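Local atomic coordinates of CD1-2 antigen (Gallus gallus, PDB entry 3DBX), a protein that probably displays lipid antigens at the cell surface for recognition by T cells, as an MHC class I-like molecule of the CD1 family. Residues V42-P45 and H46-N49; I77-T80 and I81-M84; H164-S167 and S168-N172. All coordinates share one frame; numbering follows the deposited sequence.

In the fold
All three contacts are local and belong to the MHC-like domain. Contact 1 is the partly buried hairpin turn between strands 38-43 and 50-52 of the groove floor, and it is held mainly by polar groups around one aspartate. Contact 2, on helix 77-89, and contact 3, on helix 156-180, are buried and largely apolar, with Arg82 exposed in contact 2 and His164 and Ser167 in contact 3. Contacts 1 and 2 touch directly, Trp48 CZ3 lying 3.6 Å from Ile81 CD1. Contacts 2 and 3 stand apart, nearest atoms about 10 Å from each other, but both lie near the same palmitic acid. Four-residue spacing in contact 2 contrasts with the widened turn and proline kink of contact 3.

Contact 1 of 3, residues V42-P45 and H46-N49; sequences VLDP and HTWN. With NAG (2-acetamido-2-deoxy-beta-D-glucopyranose), chain D.
Asp44 and Thr47 meet through their side chains, carboxylate oxygen OD2 of Asp44 lying 3.0 Å from hydroxyl OG1 of Thr47. The hydroxyl donates on the anti side of that oxygen, 18° out of the carboxylate plane. Two weak backbone bonds converge on the same acceptor, from Thr47 N at 3.1 Å and from His46 N at 3.3 Å to Asp44 OD2. What brings the carboxylate over these amides is the first torsion of Asp44, which sets CG opposite the backbone N (chi1 -178°). The other oxygen faces the sugar: NAG N2 donates to Asp44 OD1 over 3.0 Å, and the acetyl methyl C8 of this sugar rests 3.7 Å from Val42 CG1.

Backbone bonds close the turn behind this cluster. Trp48 N reaches Asp44 O at 2.7 Å, and Asp44 N bonds to Asn49 O at 2.9 Å with an N-H...O angle of 177°. Pro45 and His46 take helical backbone angles and Thr47 a looser one before Trp48 turns left-handed, which brings the chain back toward strand 50-52. Leu43 CD1 packs 3.4 Å from Trp48 O, while a water links Pro45 O to Trp48 NE1, weakly at the indole end. Farther out, the Trp48 side chain lies on Leu29 of the neighbouring strand and on Arg78 and Ile81 of helix 77-89.

Asp44 OD2 thus adds one hydroxyl bond and two weak amide bonds to a turn that the backbone closes, and OD1 accepts from the glycan acetamido group. Bonds to both probably restrict rotation of the carboxylate and favour its ionised form.

Contact 2 of 3, residues I77-T80 and I81-M84; sequences IRNT and IRFM. With PLM (palmitic acid), chain F.
Ile77 and Ile81 are joined by the first of three alpha-helical bonds, Ile81 N to Ile77 O at 2.8 Å with an N-H...O angle of 175°. Phe83 N to Asn79 O and Met84 N to Thr80 O repeat the four-residue spacing, and these three bonds carry the helix through both segments.

On the floor-facing side the two isoleucines cross, Ile77 CG1 lying 3.8 Å from Ile81 CD1, and Met84 CE runs beside Thr80 CG2 at 3.9 Å. The Thr80 hydroxyl is engaged by Gly76 O. Another side of the helix meets palmitic acid: Asn79 CB is 3.7 Å from PLM C3, and Phe83 CG is 3.6 Å from PLM C7. The Arg82 chain bends at chi3 (39°), which brings its guanidinium to the lipid head with PLM O1 over one face and 2.9 Å from Arg82 NH1. Asn79 lies alongside Arg82, but their amide and guanidinium planes stand 75° apart.

Phe83 also packs on Met148, Thr151 and Leu152 of helix 143-154, while Ile77 and Thr80 rest on Leu19 of the sheet. A helix above a beta-sheet floor, lining a lipid, is the groove wall of CD1 molecules.

Contact 3 of 3, residues H164-S167 and S168-N172; sequences HIFS and SSFPN
Helix 156-180, one of the helices roofing the beta-sheet of the MHC-like domain, widens here into a pi-type turn in which His164 and Ile165 carbonyls are met by Ser169 and Phe170. His164 O accepts two amides, Ser168 N at 2.9 Å and Ser169 N at 3.2 Å. One residue on, Phe170 N bonds to Ile165 O at 2.8 Å, again spanning five residues.

Below this turn Ile165 CG2 sits over one face of the Phe170 ring, 3.5 Å from its centroid and 16° off the normal, and the same methyl stands above the centre of the Phe166 ring. Phe170 presents its edge to the face of Phe166 in an offset edge-to-face pair, with centroids 5.5 Å apart and planes at 86°. On the outer side the His164 ring, its CG opposite the backbone N (chi1 -178°), extends over Ser168, whose CB lies 4.0 Å from the ring centroid in a CH-pi contact. The Phe170 side chain also meets the Phe13 ring and lies about 5 Å from the bound palmitic acid.

Pro171 has no amide hydrogen to offer. Its CG instead approaches Phe166 O to 3.3 Å, and that buried carbonyl has no hydrogen-bond partner in the model. The kink therefore costs a backbone bond, while Phe166 and Phe170 pack on the sheet and Ile165 meets Ile69 of helix 66-71.

Contact 1 of 3, residues V42-P45 and H46-N49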
ATOM      1  N   VAL A  42       8.565   7.922   8.664  1.00 39.39           N
ATOM      2  CA  VAL A  42       8.364   6.532   9.042  1.00 39.40           C
ATOM      3  C   VAL A  42       8.825   6.371  10.487  1.00 41.42           C
ATOM      4  O   VAL A  42       9.862   6.898  10.885  1.00 43.61           O
ATOM      5  CB  VAL A  42       9.085   5.575   8.036  1.00 39.76           C
ATOM      6  CG1 VAL A  42       9.444   4.229   8.635  1.00 42.48           C
ATOM      7  CG2 VAL A  42       8.191   5.355   6.813  1.00 39.83           C
ATOM      8  N   LEU A  43       8.039   5.671  11.287  1.00 41.13           N
ATOM      9  CA  LEU A  43       8.408   5.487  12.668  1.00 44.53           C
ATOM     10  C   LEU A  43       9.541   4.454  12.719  1.00 47.28           C
ATOM     11  O   LEU A  43       9.439   3.404  12.080  1.00 46.87           O
ATOM     12  CB  LEU A  43       7.178   5.042  13.470  1.00 43.23           C
ATOM     13  CG  LEU A  43       7.344   4.854  14.983  1.00 46.12           C
ATOM     14  CD1 LEU A  43       7.379   6.198  15.638  1.00 46.88           C
ATOM     15  CD2 LEU A  43       6.225   3.996  15.603  1.00 45.45           C
ATOM     16  N   ASP A  44      10.627   4.739  13.436  1.00 51.80           N
ATOM     17  CA  ASP A  44      11.669   3.716  13.584  1.00 55.87           C
ATOM     18  C   ASP A  44      11.281   2.763  14.707  1.00 57.48           C
ATOM     19  O   ASP A  44      11.090   3.207  15.837  1.00 59.51           O
ATOM     20  CB  ASP A  44      13.067   4.297  13.836  1.00 60.01           C
ATOM     21  CG  ASP A  44      14.133   3.204  13.930  1.00 65.33           C
ATOM     22  OD1 ASP A  44      14.435   2.566  12.901  1.00 67.48           O
ATOM     23  OD2 ASP A  44      14.658   2.954  15.037  1.00 70.79           O
ATOM     24  N   PRO A  45      11.140   1.454  14.394  1.00 57.33           N
ATOM     25  CA  PRO A  45      10.660   0.468  15.360  1.00 58.40           C
ATOM     26  C   PRO A  45      11.530   0.335  16.600  1.00 62.93           C
ATOM     27  O   PRO A  45      11.028  -0.021  17.666  1.00 63.70           O
ATOM     28  CB  PRO A  45      10.684  -0.837  14.558  1.00 57.89           C
ATOM     29  CG  PRO A  45      10.516  -0.367  13.132  1.00 56.16           C
ATOM     30  CD  PRO A  45      11.393   0.828  13.084  1.00 55.92           C
ATOM     31  N   HIS A  46      12.818   0.631  16.449  1.00 65.87           N
ATOM     32  CA  HIS A  46      13.793   0.416  17.501  1.00 70.98           C
ATOM     33  C   HIS A  46      13.863   1.587  18.473  1.00 72.15           C
ATOM     34  O   HIS A  46      14.075   1.379  19.656  1.00 75.50           O
ATOM     35  CB  HIS A  46      15.175   0.127  16.897  1.00 74.69           C
ATOM     36  CG  HIS A  46      15.181  -1.015  15.923  1.00 75.53           C
ATOM     37  ND1 HIS A  46      15.405  -2.324  16.308  1.00 80.25           N
ATOM     38  CD2 HIS A  46      14.990  -1.045  14.582  1.00 73.53           C
ATOM     39  CE1 HIS A  46      15.350  -3.108  15.244  1.00 79.14           C
ATOM     40  NE2 HIS A  46      15.098  -2.357  14.184  1.00 75.28           N
ATOM     41  N   THR A  47      13.661   2.803  17.965  1.00 69.52           N
ATOM     42  CA  THR A  47      13.858   4.038  18.731  1.00 70.89           C
ATOM     43  C   THR A  47      12.562   4.810  19.005  1.00 67.75           C
ATOM     44  O   THR A  47      12.520   5.658  19.895  1.00 69.42           O
ATOM     45  CB  THR A  47      14.803   4.998  17.979  1.00 72.44           C
ATOM     46  OG1 THR A  47      14.209   5.383  16.732  1.00 67.90           O
ATOM     47  CG2 THR A  47      16.169   4.349  17.720  1.00 76.49           C
ATOM     48  N   TRP A  48      11.528   4.512  18.216  1.00 63.01           N
ATOM     49  CA  TRP A  48      10.219   5.210  18.198  1.00 60.26           C
ATOM     50  C   TRP A  48      10.276   6.685  17.824  1.00 60.03           C
ATOM     51  O   TRP A  48       9.332   7.444  18.085  1.00 58.99           O
ATOM     52  CB  TRP A  48       9.429   5.060  19.498  1.00 61.57           C
ATOM     53  CG  TRP A  48       9.091   3.664  19.915  1.00 61.43           C
ATOM     54  CD1 TRP A  48       9.285   2.508  19.210  1.00 59.83           C
ATOM     55  CD2 TRP A  48       8.463   3.291  21.138  1.00 62.57           C
ATOM     56  NE1 TRP A  48       8.832   1.434  19.939  1.00 61.20           N
ATOM     57  CE2 TRP A  48       8.322   1.889  21.126  1.00 62.95           C
ATOM     58  CE3 TRP A  48       8.008   4.010  22.251  1.00 64.64           C
ATOM     59  CZ2 TRP A  48       7.745   1.189  22.185  1.00 64.63           C
ATOM     60  CZ3 TRP A  48       7.441   3.316  23.307  1.00 67.02           C
ATOM     61  CH2 TRP A  48       7.315   1.920  23.267  1.00 66.74           C
ATOM     62  N   ASN A  49      11.379   7.097  17.216  1.00 61.76           N
ATOM     63  CA  ASN A  49      11.448   8.438  16.674  1.00 61.99           C
ATOM     64  C   ASN A  49      10.910   8.422  15.231  1.00 57.83           C
ATOM     65  O   ASN A  49      10.890   7.368  14.579  1.00 55.91           O
ATOM     66  CB  ASN A  49      12.869   9.015  16.803  1.00 66.31           C
ATOM     67  CG  ASN A  49      13.330   9.145  18.283  1.00 72.49           C
ATOM     68  OD1 ASN A  49      12.652   9.766  19.120  1.00 73.41           O
ATOM     69  ND2 ASN A  49      14.494   8.561  18.596  1.00 76.92           N
TER
HETATM   70  C1  NAG D 511      15.854   5.601  10.649  1.00 67.19           C
HETATM   71  C2  NAG D 511      15.894   4.224   9.937  1.00 66.90           C
HETATM   72  C3  NAG D 511      17.047   3.345  10.444  1.00 72.69           C
HETATM   73  C4  NAG D 511      18.390   4.080  10.350  1.00 76.27           C
HETATM   74  C5  NAG D 511      18.288   5.460  11.023  1.00 76.88           C
HETATM   75  C6  NAG D 511      19.512   6.308  10.683  1.00 81.67           C
HETATM   76  C7  NAG D 511      13.532   3.648   9.372  1.00 61.49           C
HETATM   77  C8  NAG D 511      12.575   2.488   9.339  1.00 58.73           C
HETATM   78  N2  NAG D 511      14.664   3.458  10.076  1.00 65.25           N
HETATM   79  O3  NAG D 511      17.077   2.124   9.722  1.00 71.74           O
HETATM   80  O4  NAG D 511      19.446   3.300  10.899  1.00 81.50           O
HETATM   81  O5  NAG D 511      17.145   6.205  10.608  1.00 70.85           O
HETATM   82  O6  NAG D 511      19.737   7.293  11.671  1.00 85.28           O
HETATM   83  O7  NAG D 511      13.252   4.692   8.781  1.00 58.72           O
HETATM   84  O   HOH W   1       9.084  -1.511  18.116  1.00 50.29           O

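Contact 2 of 3, residues I77-T80 and I81-M84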
ATOM      1  N   ILE A  77       2.044   8.588  20.316  1.00 57.64           N
ATOM      2  CA  ILE A  77       2.282   7.137  20.322  1.00 56.20           C
ATOM      3  C   ILE A  77       2.554   6.610  21.732  1.00 59.82           C
ATOM      4  O   ILE A  77       1.997   5.589  22.144  1.00 60.05           O
ATOM      5  CB  ILE A  77       3.364   6.727  19.254  1.00 54.29           C
ATOM      6  CG1 ILE A  77       3.309   5.224  18.935  1.00 51.65           C
ATOM      7  CG2 ILE A  77       4.777   7.238  19.635  1.00 56.16           C
ATOM      8  CD1 ILE A  77       1.912   4.673  18.685  1.00 48.72           C
ATOM      9  N   ARG A  78       3.338   7.356  22.498  1.00 63.10           N
ATOM     10  CA  ARG A  78       3.658   6.989  23.870  1.00 67.45           C
ATOM     11  C   ARG A  78       2.412   6.823  24.769  1.00 69.13           C
ATOM     12  O   ARG A  78       2.331   5.869  25.557  1.00 71.30           O
ATOM     13  CB  ARG A  78       4.687   7.981  24.451  1.00 71.46           C
ATOM     14  CG  ARG A  78       6.100   7.695  23.932  1.00 73.34           C
ATOM     15  CD  ARG A  78       6.985   8.930  23.870  1.00 81.64           C
ATOM     16  NE  ARG A  78       8.311   8.617  23.322  1.00 85.33           N
ATOM     17  CZ  ARG A  78       8.625   8.597  22.022  1.00 83.63           C
ATOM     18  NH1 ARG A  78       7.720   8.886  21.085  1.00 79.81           N
ATOM     19  NH2 ARG A  78       9.865   8.297  21.652  1.00 85.94           N
ATOM     20  N   ASN A  79       1.442   7.730  24.645  1.00 68.73           N
ATOM     21  CA  ASN A  79       0.158   7.570  25.337  1.00 69.83           C
ATOM     22  C   ASN A  79      -0.706   6.490  24.709  1.00 66.48           C
ATOM     23  O   ASN A  79      -1.304   5.687  25.423  1.00 67.93           O
ATOM     24  CB  ASN A  79      -0.617   8.885  25.409  1.00 71.71           C
ATOM     25  CG  ASN A  79      -0.238   9.736  26.628  1.00 76.84           C
ATOM     26  OD1 ASN A  79      -0.055   9.230  27.739  1.00 79.33           O
ATOM     27  ND2 ASN A  79      -0.141  11.040  26.417  1.00 77.96           N
ATOM     28  N   THR A  80      -0.770   6.470  23.376  1.00 62.41           N
ATOM     29  CA  THR A  80      -1.531   5.433  22.641  1.00 59.68           C
ATOM     30  C   THR A  80      -1.130   3.984  22.991  1.00 59.32           C
ATOM     31  O   THR A  80      -1.992   3.142  23.209  1.00 59.10           O
ATOM     32  CB  THR A  80      -1.456   5.630  21.103  1.00 55.90           C
ATOM     33  OG1 THR A  80      -1.784   6.982  20.781  1.00 56.98           O
ATOM     34  CG2 THR A  80      -2.433   4.703  20.401  1.00 54.56           C
ATOM     35  N   ILE A  81       0.173   3.705  23.020  1.00 59.59           N
ATOM     36  CA  ILE A  81       0.683   2.401  23.437  1.00 60.92           C
ATOM     37  C   ILE A  81       0.144   2.030  24.816  1.00 64.80           C
ATOM     38  O   ILE A  81      -0.389   0.944  24.994  1.00 65.47           O
ATOM     39  CB  ILE A  81       2.223   2.376  23.461  1.00 61.86           C
ATOM     40  CG1 ILE A  81       2.776   2.410  22.049  1.00 58.07           C
ATOM     41  CG2 ILE A  81       2.757   1.144  24.238  1.00 64.95           C
ATOM     42  CD1 ILE A  81       4.094   3.096  21.984  1.00 60.61           C
ATOM     43  N   ARG A  82       0.267   2.933  25.785  1.00 67.81           N
ATOM     44  CA  ARG A  82      -0.248   2.673  27.121  1.00 72.05           C
ATOM     45  C   ARG A  82      -1.775   2.583  27.157  1.00 71.75           C
ATOM     46  O   ARG A  82      -2.319   1.761  27.875  1.00 73.87           O
ATOM     47  CB  ARG A  82       0.270   3.700  28.132  1.00 76.01           C
ATOM     48  CG  ARG A  82       0.024   3.291  29.583  1.00 82.64           C
ATOM     49  CD  ARG A  82       0.931   4.032  30.577  1.00 88.03           C
ATOM     50  NE  ARG A  82       1.108   5.429  30.184  1.00 89.52           N
ATOM     51  CZ  ARG A  82       0.242   6.397  30.469  1.00 92.43           C
ATOM     52  NH1 ARG A  82      -0.869   6.117  31.159  1.00 94.33           N
ATOM     53  NH2 ARG A  82       0.488   7.643  30.063  1.00 92.43           N
ATOM     54  N   PHE A  83      -2.462   3.399  26.369  1.00 69.81           N
ATOM     55  CA  PHE A  83      -3.911   3.278  26.245  1.00 69.90           C
ATOM     56  C   PHE A  83      -4.329   1.913  25.684  1.00 68.13           C
ATOM     57  O   PHE A  83      -5.351   1.365  26.101  1.00 69.76           O
ATOM     58  CB  PHE A  83      -4.476   4.377  25.351  1.00 68.45           C
ATOM     59  CG  PHE A  83      -5.976   4.353  25.244  1.00 69.59           C
ATOM     60  CD1 PHE A  83      -6.771   4.748  26.322  1.00 74.19           C
ATOM     61  CD2 PHE A  83      -6.595   3.927  24.069  1.00 66.73           C
ATOM     62  CE1 PHE A  83      -8.160   4.723  26.228  1.00 76.37           C
ATOM     63  CE2 PHE A  83      -7.985   3.892  23.967  1.00 67.85           C
ATOM     64  CZ  PHE A  83      -8.766   4.292  25.042  1.00 72.97           C
ATOM     65  N   MET A  84      -3.552   1.375  24.741  1.00 64.64           N
ATOM     66  CA  MET A  84      -3.881   0.062  24.155  1.00 63.55           C
ATOM     67  C   MET A  84      -3.594  -1.097  25.114  1.00 66.00           C
ATOM     68  O   MET A  84      -4.423  -1.998  25.250  1.00 67.40           O
ATOM     69  CB  MET A  84      -3.205  -0.139  22.808  1.00 59.48           C
ATOM     70  CG  MET A  84      -3.658   0.838  21.688  1.00 58.60           C
ATOM     71  SD  MET A  84      -5.451   1.006  21.457  1.00 59.91           S
ATOM     72  CE  MET A  84      -5.497   2.308  20.225  1.00 57.86           C
TER
HETATM   73  C1  PLM F 522      -3.996   6.492  29.221  1.00 68.45           C
HETATM   74  O1  PLM F 522      -2.827   6.058  29.057  1.00 69.12           O
HETATM   75  O2  PLM F 522      -4.777   5.833  29.945  1.00 68.55           O
HETATM   76  C2  PLM F 522      -4.468   7.780  28.569  1.00 68.29           C
HETATM   77  C3  PLM F 522      -3.631   8.114  27.331  1.00 68.56           C
HETATM   78  C4  PLM F 522      -4.200   9.296  26.549  1.00 68.16           C
HETATM   79  C5  PLM F 522      -5.175   8.853  25.455  1.00 68.15           C
HETATM   80  C6  PLM F 522      -4.490   8.461  24.143  1.00 67.41           C
HETATM   81  C7  PLM F 522      -5.226   7.330  23.427  1.00 66.76           C
HETATM   82  C8  PLM F 522      -6.003   7.833  22.224  1.00 65.86           C
HETATM   83  C9  PLM F 522      -5.961   6.822  21.081  1.00 65.75           C
HETATM   84  CA  PLM F 522      -6.677   7.410  19.870  1.00 65.12           C
HETATM   85  CB  PLM F 522      -5.997   7.052  18.555  1.00 64.64           C
HETATM   86  CC  PLM F 522      -5.034   8.134  18.080  1.00 63.52           C
HETATM   87  CD  PLM F 522      -5.682   9.078  17.075  1.00 63.09           C
HETATM   88  CE  PLM F 522      -4.869  10.353  17.007  1.00 63.06           C
HETATM   89  CF  PLM F 522      -4.563  10.749  15.568  1.00 63.32           C
HETATM   90  CG  PLM F 522      -3.203  11.433  15.477  1.00 62.30           C

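Contact 3 of 3, residues H164-S167 and S168-N172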
ATOM      1  N   HIS A 164      -8.801  20.440  16.849  1.00 84.31           N
ATOM      2  CA  HIS A 164      -7.708  21.340  16.477  1.00 83.59           C
ATOM      3  C   HIS A 164      -6.749  20.722  15.458  1.00 77.96           C
ATOM      4  O   HIS A 164      -6.321  21.391  14.512  1.00 77.33           O
ATOM      5  CB  HIS A 164      -6.908  21.766  17.701  1.00 85.79           C
ATOM      6  CG  HIS A 164      -5.814  22.733  17.377  1.00 86.83           C
ATOM      7  ND1 HIS A 164      -4.487  22.357  17.298  1.00 83.53           N
ATOM      8  CD2 HIS A 164      -5.856  24.056  17.071  1.00 90.37           C
ATOM      9  CE1 HIS A 164      -3.755  23.411  16.981  1.00 84.15           C
ATOM     10  NE2 HIS A 164      -4.562  24.453  16.833  1.00 89.41           N
ATOM     11  N   ILE A 165      -6.420  19.450  15.673  1.00 73.67           N
ATOM     12  CA  ILE A 165      -5.496  18.711  14.823  1.00 69.00           C
ATOM     13  C   ILE A 165      -5.964  18.733  13.374  1.00 66.88           C
ATOM     14  O   ILE A 165      -5.207  19.101  12.476  1.00 65.06           O
ATOM     15  CB  ILE A 165      -5.360  17.261  15.321  1.00 65.83           C
ATOM     16  CG1 ILE A 165      -4.395  17.169  16.509  1.00 67.60           C
ATOM     17  CG2 ILE A 165      -4.885  16.357  14.238  1.00 62.19           C
ATOM     18  CD1 ILE A 165      -4.038  15.689  16.859  1.00 64.43           C
ATOM     19  N   PHE A 166      -7.224  18.362  13.162  1.00 67.82           N
ATOM     20  CA  PHE A 166      -7.783  18.210  11.820  1.00 66.62           C
ATOM     21  C   PHE A 166      -8.224  19.516  11.176  1.00 69.91           C
ATOM     22  O   PHE A 166      -8.338  19.587   9.954  1.00 68.75           O
ATOM     23  CB  PHE A 166      -8.947  17.206  11.822  1.00 66.78           C
ATOM     24  CG  PHE A 166      -8.524  15.798  12.115  1.00 62.77           C
ATOM     25  CD1 PHE A 166      -7.674  15.116  11.246  1.00 59.28           C
ATOM     26  CD2 PHE A 166      -8.975  15.153  13.256  1.00 63.63           C
ATOM     27  CE1 PHE A 166      -7.267  13.825  11.515  1.00 56.88           C
ATOM     28  CE2 PHE A 166      -8.582  13.867  13.543  1.00 59.42           C
ATOM     29  CZ  PHE A 166      -7.720  13.194  12.675  1.00 57.79           C
ATOM     30  N   SER A 167      -8.479  20.539  11.992  1.00 74.97           N
ATOM     31  CA  SER A 167      -8.912  21.859  11.492  1.00 79.38           C
ATOM     32  C   SER A 167      -7.761  22.824  11.234  1.00 79.48           C
ATOM     33  O   SER A 167      -7.877  23.739  10.403  1.00 82.18           O
ATOM     34  CB  SER A 167      -9.879  22.537  12.474  1.00 85.14           C
ATOM     35  OG  SER A 167     -10.926  21.664  12.825  1.00 86.79           O
ATOM     36  N   SER A 168      -6.675  22.658  11.982  1.00 77.43           N
ATOM     37  CA  SER A 168      -5.600  23.631  11.961  1.00 78.76           C
ATOM     38  C   SER A 168      -4.262  22.995  11.656  1.00 73.96           C
ATOM     39  O   SER A 168      -3.597  23.388  10.699  1.00 73.41           O
ATOM     40  CB  SER A 168      -5.539  24.382  13.293  1.00 83.50           C
ATOM     41  OG  SER A 168      -4.314  25.084  13.421  1.00 85.45           O
ATOM     42  N   SER A 169      -3.882  22.003  12.456  1.00 71.05           N
ATOM     43  CA  SER A 169      -2.528  21.471  12.422  1.00 67.41           C
ATOM     44  C   SER A 169      -2.218  20.741  11.124  1.00 62.83           C
ATOM     45  O   SER A 169      -1.247  21.085  10.439  1.00 61.90           O
ATOM     46  CB  SER A 169      -2.257  20.596  13.650  1.00 66.93           C
ATOM     47  OG  SER A 169      -2.288  21.394  14.836  1.00 71.53           O
ATOM     48  N   PHE A 170      -3.052  19.763  10.770  1.00 59.98           N
ATOM     49  CA  PHE A 170      -2.813  18.965   9.558  1.00 55.79           C
ATOM     50  C   PHE A 170      -2.997  19.743   8.238  1.00 56.14           C
ATOM     51  O   PHE A 170      -2.175  19.571   7.338  1.00 53.56           O
ATOM     52  CB  PHE A 170      -3.615  17.647   9.545  1.00 53.41           C
ATOM     53  CG  PHE A 170      -3.195  16.650  10.589  1.00 51.87           C
ATOM     54  CD1 PHE A 170      -2.054  16.849  11.370  1.00 53.31           C
ATOM     55  CD2 PHE A 170      -3.933  15.484  10.767  1.00 50.81           C
ATOM     56  CE1 PHE A 170      -1.655  15.909  12.334  1.00 53.42           C
ATOM     57  CE2 PHE A 170      -3.551  14.522  11.727  1.00 51.82           C
ATOM     58  CZ  PHE A 170      -2.400  14.734  12.508  1.00 51.41           C
ATOM     59  N   PRO A 171      -4.075  20.572   8.104  1.00 59.11           N
ATOM     60  CA  PRO A 171      -4.223  21.459   6.940  1.00 60.64           C
ATOM     61  C   PRO A 171      -3.050  22.412   6.637  1.00 61.94           C
ATOM     62  O   PRO A 171      -2.642  22.509   5.470  1.00 61.21           O
ATOM     63  CB  PRO A 171      -5.499  22.251   7.264  1.00 65.44           C
ATOM     64  CG  PRO A 171      -6.275  21.343   8.089  1.00 64.45           C
ATOM     65  CD  PRO A 171      -5.266  20.655   8.966  1.00 61.86           C
ATOM     66  N   ASN A 172      -2.546  23.136   7.642  1.00 64.07           N
ATOM     67  CA  ASN A 172      -1.322  23.940   7.493  1.00 65.10           C
ATOM     68  C   ASN A 172      -0.095  23.129   7.032  1.00 61.06           C
ATOM     69  O   ASN A 172       0.678  23.591   6.196  1.00 60.99           O
ATOM     70  CB  ASN A 172      -0.996  24.699   8.786  1.00 68.63           C
ATOM     71  CG  ASN A 172      -1.825  25.971   8.947  1.00 76.08           C
ATOM     72  OD1 ASN A 172      -3.055  25.949   8.824  1.00 79.46           O
ATOM     73  ND2 ASN A 172      -1.150  27.092   9.223  1.00 80.59           N
TER